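PDB 5H28: oxysterol-binding protein homolog 1 from Saccharomyces cerevisiae, which carries sterols and other lipids between membranes, its ankyrin repeats targeting it to the nucleus-vacuole junction through NVJ1. Local coordinates for residues A[109-114]-A[169-174]; A[104-109]-A[134-139]. All coordinates share one frame; numbering follows the deposited sequence.

Interaction 1: A[109-114]-A[169-174]; sequences PTINDC and SPRNAE
Arg-171 reaches across to Asp-113 in a salt bridge that joins the end of the predicted second ankyrin repeat, here without regular helix or strand, to the turn leading into helix 172-175. Arg-171 NE gives a hydrogen bond of 2.9 Å to Asp-113 OD1, bent at the hydrogen, and Arg-171 NH2 a weak one to Asp-113 OD2. The two groups are not coplanar: carboxylate and guanidinium planes stand 85° apart, and NE meets OD1 from above the carboxylate plane. Arginine suits the place because its long chain, extended from CG to NE, can run along the loop with its methylenes and still present charge at its end. On the way Arg-171 CD lies 3.4 Å from Ile-111 O, while Ile-111 CG2 rests over one face of the guanidinium, 3.7 Å from Arg-171 NH1. A leucine in place of Arg-171 would probably leave the buried Asp-113 carboxylate without one of its two arginine partners and take away the flat group that Ile-111 CG2 rests on. Beside the bridge, Asn-112 OD1 sits 3.6 Å from Arg-171 CA, and Cys-114 SG packs on Glu-174 CB.

In the second shell, Arg-140 of helix 130-156 forms a salt bridge with Asp-113 OD2, and Tyr-143 makes a cation-pi contact with Arg-171. Two positive groups sharing one carboxylate would be expected to keep it ionised. Ser-169 OG accepts from Asn-172 N, a capping bond at the turn that carries Arg-171. On the other side an Asx turn shapes the loop: with CG of Asn-112 trans to its backbone N (chi1 -179°), Asn-112 OD1 accepts from Cys-114 N at 3.0 Å, the donor lying 44° out of the amide's carbonyl plane.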
ATOM      1  N   PRO A 109       9.373   4.766  -0.618  1.00  9.29           N
ATOM      2  CA  PRO A 109       8.896   3.702   0.269  1.00  9.35           C
ATOM      3  C   PRO A 109       7.411   3.739   0.634  1.00  9.43           C
ATOM      4  O   PRO A 109       6.761   2.696   0.695  1.00  9.55           O
ATOM      5  CB  PRO A 109       9.781   3.865   1.502  1.00 10.95           C
ATOM      6  CG  PRO A 109      11.060   4.365   0.929  1.00 11.09           C
ATOM      7  CD  PRO A 109      10.586   5.396  -0.068  1.00  9.53           C
ATOM      8  N   THR A 110       6.872   4.932   0.862  1.00  9.41           N
ATOM      9  CA  THR A 110       5.474   5.056   1.271  1.00  8.56           C
ATOM     10  C   THR A 110       4.464   5.398   0.183  1.00  8.48           C
ATOM     11  O   THR A 110       3.302   5.658   0.486  1.00  8.90           O
ATOM     12  CB  THR A 110       5.316   6.114   2.381  1.00  8.96           C
ATOM     13  OG1 THR A 110       5.655   7.406   1.862  1.00  9.98           O
ATOM     14  CG2 THR A 110       6.218   5.791   3.556  1.00 11.53           C
ATOM     15  N   ILE A 111       4.885   5.390  -1.074  1.00  6.30           N
ATOM     16  CA  ILE A 111       3.965   5.734  -2.150  1.00  7.06           C
ATOM     17  C   ILE A 111       2.842   4.708  -2.305  1.00  6.87           C
ATOM     18  O   ILE A 111       3.040   3.513  -2.084  1.00  7.64           O
ATOM     19  CB  ILE A 111       4.714   5.862  -3.512  1.00  6.73           C
ATOM     20  CG1 ILE A 111       3.840   6.607  -4.525  1.00  8.77           C
ATOM     21  CG2 ILE A 111       5.077   4.481  -4.056  1.00  8.76           C
ATOM     22  CD1 ILE A 111       3.632   8.077  -4.194  1.00  7.33           C
ATOM     23  N   ASN A 112       1.652   5.192  -2.643  1.00  6.45           N
ATOM     24  CA  ASN A 112       0.521   4.311  -2.908  1.00  8.64           C
ATOM     25  C   ASN A 112      -0.060   4.791  -4.231  1.00  8.03           C
ATOM     26  O   ASN A 112      -0.857   5.733  -4.262  1.00  9.59           O
ATOM     27  CB  ASN A 112      -0.559   4.399  -1.827  1.00  7.69           C
ATOM     28  CG  ASN A 112      -1.719   3.460  -2.110  1.00  8.81           C
ATOM     29  OD1 ASN A 112      -1.732   2.774  -3.134  1.00  7.14           O
ATOM     30  ND2 ASN A 112      -2.697   3.425  -1.215  1.00 10.32           N
ATOM     31  N   ASP A 113       0.350   4.154  -5.324  1.00  7.19           N
ATOM     32  CA  ASP A 113      -0.116   4.536  -6.650  1.00  6.96           C
ATOM     33  C   ASP A 113      -1.499   3.995  -6.999  1.00  7.61           C
ATOM     34  O   ASP A 113      -1.948   4.135  -8.130  1.00  9.22           O
ATOM     35  CB  ASP A 113       0.912   4.109  -7.714  1.00  8.70           C
ATOM     36  CG  ASP A 113       1.168   2.609  -7.733  1.00  7.89           C
ATOM     37  OD1 ASP A 113       0.878   1.932  -6.728  1.00  9.17           O
ATOM     38  OD2 ASP A 113       1.682   2.106  -8.760  1.00 10.40           O
ATOM     39  N   CYS A 114      -2.184   3.403  -6.024  1.00  7.38           N
ATOM     40  CA  CYS A 114      -3.516   2.853  -6.272  1.00  8.74           C
ATOM     41  C   CYS A 114      -4.649   3.728  -5.755  1.00  8.15           C
ATOM     42  O   CYS A 114      -5.815   3.363  -5.872  1.00 11.07           O
ATOM     43  CB  CYS A 114      -3.640   1.460  -5.656  1.00 10.86           C
ATOM     44  SG  CYS A 114      -2.632   0.220  -6.478  1.00 13.95           S
ATOM     45  N   SER A 169       0.702  -2.621   4.623  1.00 12.98           N
ATOM     46  CA  SER A 169       1.038  -1.596   3.638  1.00 12.76           C
ATOM     47  C   SER A 169      -0.181  -1.169   2.830  1.00 12.31           C
ATOM     48  O   SER A 169      -0.845  -1.998   2.205  1.00 13.19           O
ATOM     49  CB  SER A 169       2.110  -2.117   2.679  1.00 10.54           C
ATOM     50  OG  SER A 169       2.144  -1.343   1.492  1.00 14.85           O
ATOM     51  N   PRO A 170      -0.493   0.138   2.825  1.00 13.61           N
ATOM     52  CA  PRO A 170      -1.654   0.607   2.063  1.00 13.58           C
ATOM     53  C   PRO A 170      -1.578   0.217   0.585  1.00 12.80           C
ATOM     54  O   PRO A 170      -2.573  -0.184  -0.010  1.00 13.09           O
ATOM     55  CB  PRO A 170      -1.609   2.120   2.272  1.00 14.15           C
ATOM     56  CG  PRO A 170      -1.030   2.241   3.649  1.00 14.25           C
ATOM     57  CD  PRO A 170       0.101   1.236   3.609  1.00 13.08           C
ATOM     58  N   ARG A 171      -0.389   0.326   0.002  1.00 12.96           N
ATOM     59  CA  ARG A 171      -0.204  -0.011  -1.403  1.00 12.05           C
ATOM     60  C   ARG A 171      -0.405  -1.501  -1.670  1.00 11.47           C
ATOM     61  O   ARG A 171      -0.953  -1.885  -2.701  1.00 10.84           O
ATOM     62  CB  ARG A 171       1.193   0.402  -1.866  1.00 12.80           C
ATOM     63  CG  ARG A 171       1.382   0.335  -3.371  1.00 13.03           C
ATOM     64  CD  ARG A 171       2.818   0.618  -3.759  1.00 12.42           C
ATOM     65  NE  ARG A 171       2.970   0.727  -5.205  1.00 10.61           N
ATOM     66  CZ  ARG A 171       4.132   0.893  -5.823  1.00  9.20           C
ATOM     67  NH1 ARG A 171       5.254   0.968  -5.119  1.00 10.71           N
ATOM     68  NH2 ARG A 171       4.171   0.988  -7.144  1.00  9.37           N
ATOM     69  N   ASN A 172       0.037  -2.343  -0.745  1.00 11.15           N
ATOM     70  CA  ASN A 172      -0.114  -3.777  -0.940  1.00 11.00           C
ATOM     71  C   ASN A 172      -1.548  -4.259  -0.796  1.00 12.36           C
ATOM     72  O   ASN A 172      -1.886  -5.349  -1.250  1.00 11.82           O
ATOM     73  CB  ASN A 172       0.804  -4.538   0.013  1.00  9.03           C
ATOM     74  CG  ASN A 172       2.262  -4.383  -0.353  1.00  8.46           C
ATOM     75  OD1 ASN A 172       2.592  -3.968  -1.469  1.00  9.50           O
ATOM     76  ND2 ASN A 172       3.147  -4.723   0.574  1.00  8.12           N
ATOM     77  N   ALA A 173      -2.396  -3.444  -0.177  1.00 13.03           N
ATOM     78  CA  ALA A 173      -3.793  -3.817  -0.009  1.00 14.69           C
ATOM     79  C   ALA A 173      -4.425  -4.103  -1.373  1.00 15.88           C
ATOM     80  O   ALA A 173      -5.322  -4.937  -1.485  1.00 16.44           O
ATOM     81  CB  ALA A 173      -4.547  -2.703   0.694  1.00 16.35           C
ATOM     82  N   GLU A 174      -3.947  -3.414  -2.408  1.00 16.33           N
ATOM     83  CA  GLU A 174      -4.469  -3.599  -3.760  1.00 18.49           C
ATOM     84  C   GLU A 174      -3.499  -4.266  -4.733  1.00 17.43           C
ATOM     85  O   GLU A 174      -3.923  -4.797  -5.761  1.00 19.40           O
ATOM     86  CB  GLU A 174      -4.909  -2.254  -4.349  1.00 21.87           C
ATOM     87  CG  GLU A 174      -6.415  -2.035  -4.377  1.00 27.25           C
ATOM     88  CD  GLU A 174      -7.039  -2.024  -2.997  1.00 28.65           C
ATOM     89  OE1 GLU A 174      -6.674  -1.148  -2.184  1.00 32.40           O
ATOM     90  OE2 GLU A 174      -7.895  -2.893  -2.724  1.00 32.21           O
TER

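Interaction 2: A[104-109]-A[134-139]; sequences FLLDQP and QMMQVK
Helix 99-106, in the predicted second ankyrin repeat, lays its C-terminal turn against the long helix 130-156, with the side chain of Leu-106 leaving the backbone toward it. The branch that does the touching is Leu-106 CD1, 3.9 Å from Met-136 CG and 3.8 Å from Lys-139 CD, and Met-135 SD stands further off at 4.4 Å. Leucine suits this buried spot because one methyl, CD1, can settle between Met-136 and Lys-139 while the other branch turns to Asp-113; the Leu-106 and Met-136 chains cross at about a right angle. Apolar helix-to-helix packing of this kind is the usual cement of ankyrin arrays; here it joins a helix of the predicted second repeat to the long helix 130-156, and Val-102 and Ala-103 extend the patch.

At the outer edge, Lys-139 plays two roles, apolar along its chain and charged at its end. Its methylenes cover Leu-106 before the chain bends at its last torsion (chi4 -64°) and brings NZ to exposed Asp-107. The resulting salt bridge is long, Lys-139 NZ to Asp-107 OD1 3.3 Å, and its hydrogen bond weak. Just after Asp-107, Gln-108 folds back over one face of the Phe-104 ring, and Gln-108 NE2 donates to Phe-104 O at 2.9 Å.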
ATOM      1  N   PHE A 104      10.094   9.569  -9.601  1.00  6.75           N
ATOM      2  CA  PHE A 104      10.633   9.784  -8.264  1.00  6.33           C
ATOM      3  C   PHE A 104       9.628   9.337  -7.212  1.00  6.65           C
ATOM      4  O   PHE A 104       9.965   8.598  -6.292  1.00  7.18           O
ATOM      5  CB  PHE A 104      10.974  11.264  -8.064  1.00  8.31           C
ATOM      6  CG  PHE A 104      11.314  11.625  -6.645  1.00  9.03           C
ATOM      7  CD1 PHE A 104      12.461  11.129  -6.035  1.00 11.34           C
ATOM      8  CD2 PHE A 104      10.479  12.468  -5.914  1.00 10.12           C
ATOM      9  CE1 PHE A 104      12.775  11.466  -4.720  1.00 10.69           C
ATOM     10  CE2 PHE A 104      10.786  12.810  -4.594  1.00 10.26           C
ATOM     11  CZ  PHE A 104      11.935  12.308  -3.999  1.00 11.61           C
ATOM     12  N   LEU A 105       8.385   9.779  -7.349  1.00  6.83           N
ATOM     13  CA  LEU A 105       7.365   9.397  -6.384  1.00  6.63           C
ATOM     14  C   LEU A 105       7.151   7.882  -6.345  1.00  6.96           C
ATOM     15  O   LEU A 105       7.003   7.297  -5.268  1.00  6.39           O
ATOM     16  CB  LEU A 105       6.047  10.112  -6.700  1.00  6.47           C
ATOM     17  CG  LEU A 105       6.023  11.630  -6.492  1.00  6.66           C
ATOM     18  CD1 LEU A 105       4.698  12.187  -7.003  1.00  6.89           C
ATOM     19  CD2 LEU A 105       6.223  11.966  -5.017  1.00  9.89           C
ATOM     20  N   LEU A 106       7.152   7.239  -7.513  1.00  6.96           N
ATOM     21  CA  LEU A 106       6.954   5.793  -7.573  1.00  7.05           C
ATOM     22  C   LEU A 106       8.093   5.011  -6.923  1.00  6.38           C
ATOM     23  O   LEU A 106       7.933   3.833  -6.609  1.00  7.61           O
ATOM     24  CB  LEU A 106       6.761   5.336  -9.023  1.00  7.11           C
ATOM     25  CG  LEU A 106       5.402   5.713  -9.627  1.00  7.12           C
ATOM     26  CD1 LEU A 106       5.344   5.323 -11.089  1.00  9.29           C
ATOM     27  CD2 LEU A 106       4.298   5.019  -8.846  1.00  8.09           C
ATOM     28  N   ASP A 107       9.236   5.661  -6.713  1.00  9.05           N
ATOM     29  CA  ASP A 107      10.370   4.990  -6.079  1.00 10.33           C
ATOM     30  C   ASP A 107      10.408   5.189  -4.566  1.00 10.51           C
ATOM     31  O   ASP A 107      11.283   4.652  -3.891  1.00 11.17           O
ATOM     32  CB  ASP A 107      11.699   5.477  -6.669  1.00 12.03           C
ATOM     33  CG  ASP A 107      11.943   4.964  -8.075  1.00 15.89           C
ATOM     34  OD1 ASP A 107      11.437   3.870  -8.411  1.00 19.07           O
ATOM     35  OD2 ASP A 107      12.655   5.648  -8.841  1.00 19.31           O
ATOM     36  N   GLN A 108       9.466   5.954  -4.025  1.00  8.12           N
ATOM     37  CA  GLN A 108       9.447   6.205  -2.587  1.00  7.91           C
ATOM     38  C   GLN A 108       8.812   5.070  -1.796  1.00  7.58           C
ATOM     39  O   GLN A 108       7.829   4.473  -2.225  1.00  8.76           O
ATOM     40  CB  GLN A 108       8.718   7.513  -2.290  1.00  5.48           C
ATOM     41  CG  GLN A 108       9.345   8.710  -2.978  1.00  8.14           C
ATOM     42  CD  GLN A 108      10.845   8.746  -2.792  1.00  9.18           C
ATOM     43  OE1 GLN A 108      11.341   8.900  -1.676  1.00 11.39           O
ATOM     44  NE2 GLN A 108      11.580   8.589  -3.887  1.00 10.96           N
ATOM     45  N   PRO A 109       9.373   4.766  -0.618  1.00  9.29           N
ATOM     46  CA  PRO A 109       8.896   3.702   0.269  1.00  9.35           C
ATOM     47  C   PRO A 109       7.411   3.739   0.634  1.00  9.43           C
ATOM     48  O   PRO A 109       6.761   2.696   0.695  1.00  9.55           O
ATOM     49  CB  PRO A 109       9.781   3.865   1.502  1.00 10.95           C
ATOM     50  CG  PRO A 109      11.060   4.365   0.929  1.00 11.09           C
ATOM     51  CD  PRO A 109      10.586   5.396  -0.068  1.00  9.53           C
ATOM     52  N   GLN A 134       3.131   4.386 -19.747  1.00  7.93           N
ATOM     53  CA  GLN A 134       3.836   3.125 -19.933  1.00  8.73           C
ATOM     54  C   GLN A 134       4.883   2.924 -18.841  1.00  8.65           C
ATOM     55  O   GLN A 134       5.022   1.828 -18.295  1.00  9.45           O
ATOM     56  CB  GLN A 134       4.487   3.088 -21.321  1.00 11.59           C
ATOM     57  CG  GLN A 134       5.326   1.853 -21.581  1.00 18.39           C
ATOM     58  CD  GLN A 134       6.773   2.030 -21.169  1.00 19.18           C
ATOM     59  OE1 GLN A 134       7.522   1.060 -21.067  1.00 24.31           O
ATOM     60  NE2 GLN A 134       7.180   3.276 -20.945  1.00 24.20           N
ATOM     61  N   MET A 135       5.607   3.989 -18.516  1.00  7.87           N
ATOM     62  CA  MET A 135       6.628   3.931 -17.479  1.00  6.67           C
ATOM     63  C   MET A 135       5.993   3.590 -16.131  1.00  8.47           C
ATOM     64  O   MET A 135       6.551   2.821 -15.346  1.00  8.01           O
ATOM     65  CB  MET A 135       7.369   5.271 -17.413  1.00  8.17           C
ATOM     66  CG  MET A 135       8.354   5.410 -16.264  1.00 10.37           C
ATOM     67  SD  MET A 135       7.604   6.136 -14.795  1.00 14.70           S
ATOM     68  CE  MET A 135       7.392   7.830 -15.325  1.00 11.64           C
ATOM     69  N   MET A 136       4.818   4.149 -15.866  1.00  7.52           N
ATOM     70  CA  MET A 136       4.128   3.876 -14.609  1.00  6.71           C
ATOM     71  C   MET A 136       3.680   2.423 -14.555  1.00  7.86           C
ATOM     72  O   MET A 136       3.735   1.785 -13.503  1.00  7.84           O
ATOM     73  CB  MET A 136       2.919   4.799 -14.457  1.00  5.39           C
ATOM     74  CG  MET A 136       3.297   6.270 -14.324  1.00  4.29           C
ATOM     75  SD  MET A 136       1.843   7.328 -14.134  1.00  6.59           S
ATOM     76  CE  MET A 136       1.399   7.001 -12.433  1.00  7.64           C
ATOM     77  N   GLN A 137       3.241   1.904 -15.700  1.00  8.34           N
ATOM     78  CA  GLN A 137       2.779   0.525 -15.796  1.00  9.53           C
ATOM     79  C   GLN A 137       3.928  -0.442 -15.550  1.00  9.97           C
ATOM     80  O   GLN A 137       3.778  -1.426 -14.825  1.00 11.16           O
ATOM     81  CB  GLN A 137       2.182   0.272 -17.185  1.00 13.27           C
ATOM     82  CG  GLN A 137       1.668  -1.141 -17.399  1.00 19.92           C
ATOM     83  CD  GLN A 137       0.484  -1.468 -16.517  1.00 25.30           C
ATOM     84  OE1 GLN A 137      -0.564  -0.822 -16.596  1.00 29.54           O
ATOM     85  NE2 GLN A 137       0.639  -2.478 -15.667  1.00 28.52           N
ATOM     86  N   VAL A 138       5.075  -0.159 -16.155  1.00 10.40           N
ATOM     87  CA  VAL A 138       6.241  -1.012 -15.992  1.00 11.69           C
ATOM     88  C   VAL A 138       6.748  -0.959 -14.555  1.00 10.47           C
ATOM     89  O   VAL A 138       7.084  -1.993 -13.978  1.00  9.18           O
ATOM     90  CB  VAL A 138       7.368  -0.609 -16.968  1.00 13.36           C
ATOM     91  CG1 VAL A 138       8.609  -1.452 -16.718  1.00 13.40           C
ATOM     92  CG2 VAL A 138       6.893  -0.799 -18.404  1.00 15.48           C
ATOM     93  N   LYS A 139       6.793   0.233 -13.966  1.00  9.19           N
ATOM     94  CA  LYS A 139       7.255   0.349 -12.586  1.00  9.52           C
ATOM     95  C   LYS A 139       6.313  -0.401 -11.649  1.00  8.42           C
ATOM     96  O   LYS A 139       6.753  -1.063 -10.709  1.00  8.73           O
ATOM     97  CB  LYS A 139       7.364   1.817 -12.167  1.00 11.73           C
ATOM     98  CG  LYS A 139       8.639   2.491 -12.652  1.00 14.68           C
ATOM     99  CD  LYS A 139       8.747   3.906 -12.121  1.00 16.97           C
ATOM    100  CE  LYS A 139      10.112   4.503 -12.406  1.00 18.58           C
ATOM    101  NZ  LYS A 139      11.198   3.758 -11.699  1.00 20.87           N
TER

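From the N terminus the chain meets 104-109, then 109-114, which share Pro-109, followed by 134-139 and finally 169-174. Interaction 2 closes the shorter loop, bringing helix 130-156 back to the end of helix 99-106 after 24 intervening residues, few of them helical. Interaction 1 opens before that loop is shut and closes after 54 residues, mostly helix, so the two loops cross. Their centres lie 12 Å apart and they touch directly: Asp-113 CB meets Leu-106 CD2 at 3.7 Å, and Ile-111 CB packs near Leu-105 O. Together they tie helix 99-106 and its trailing loop to helix 130-156 and to the turn before helix 172-175.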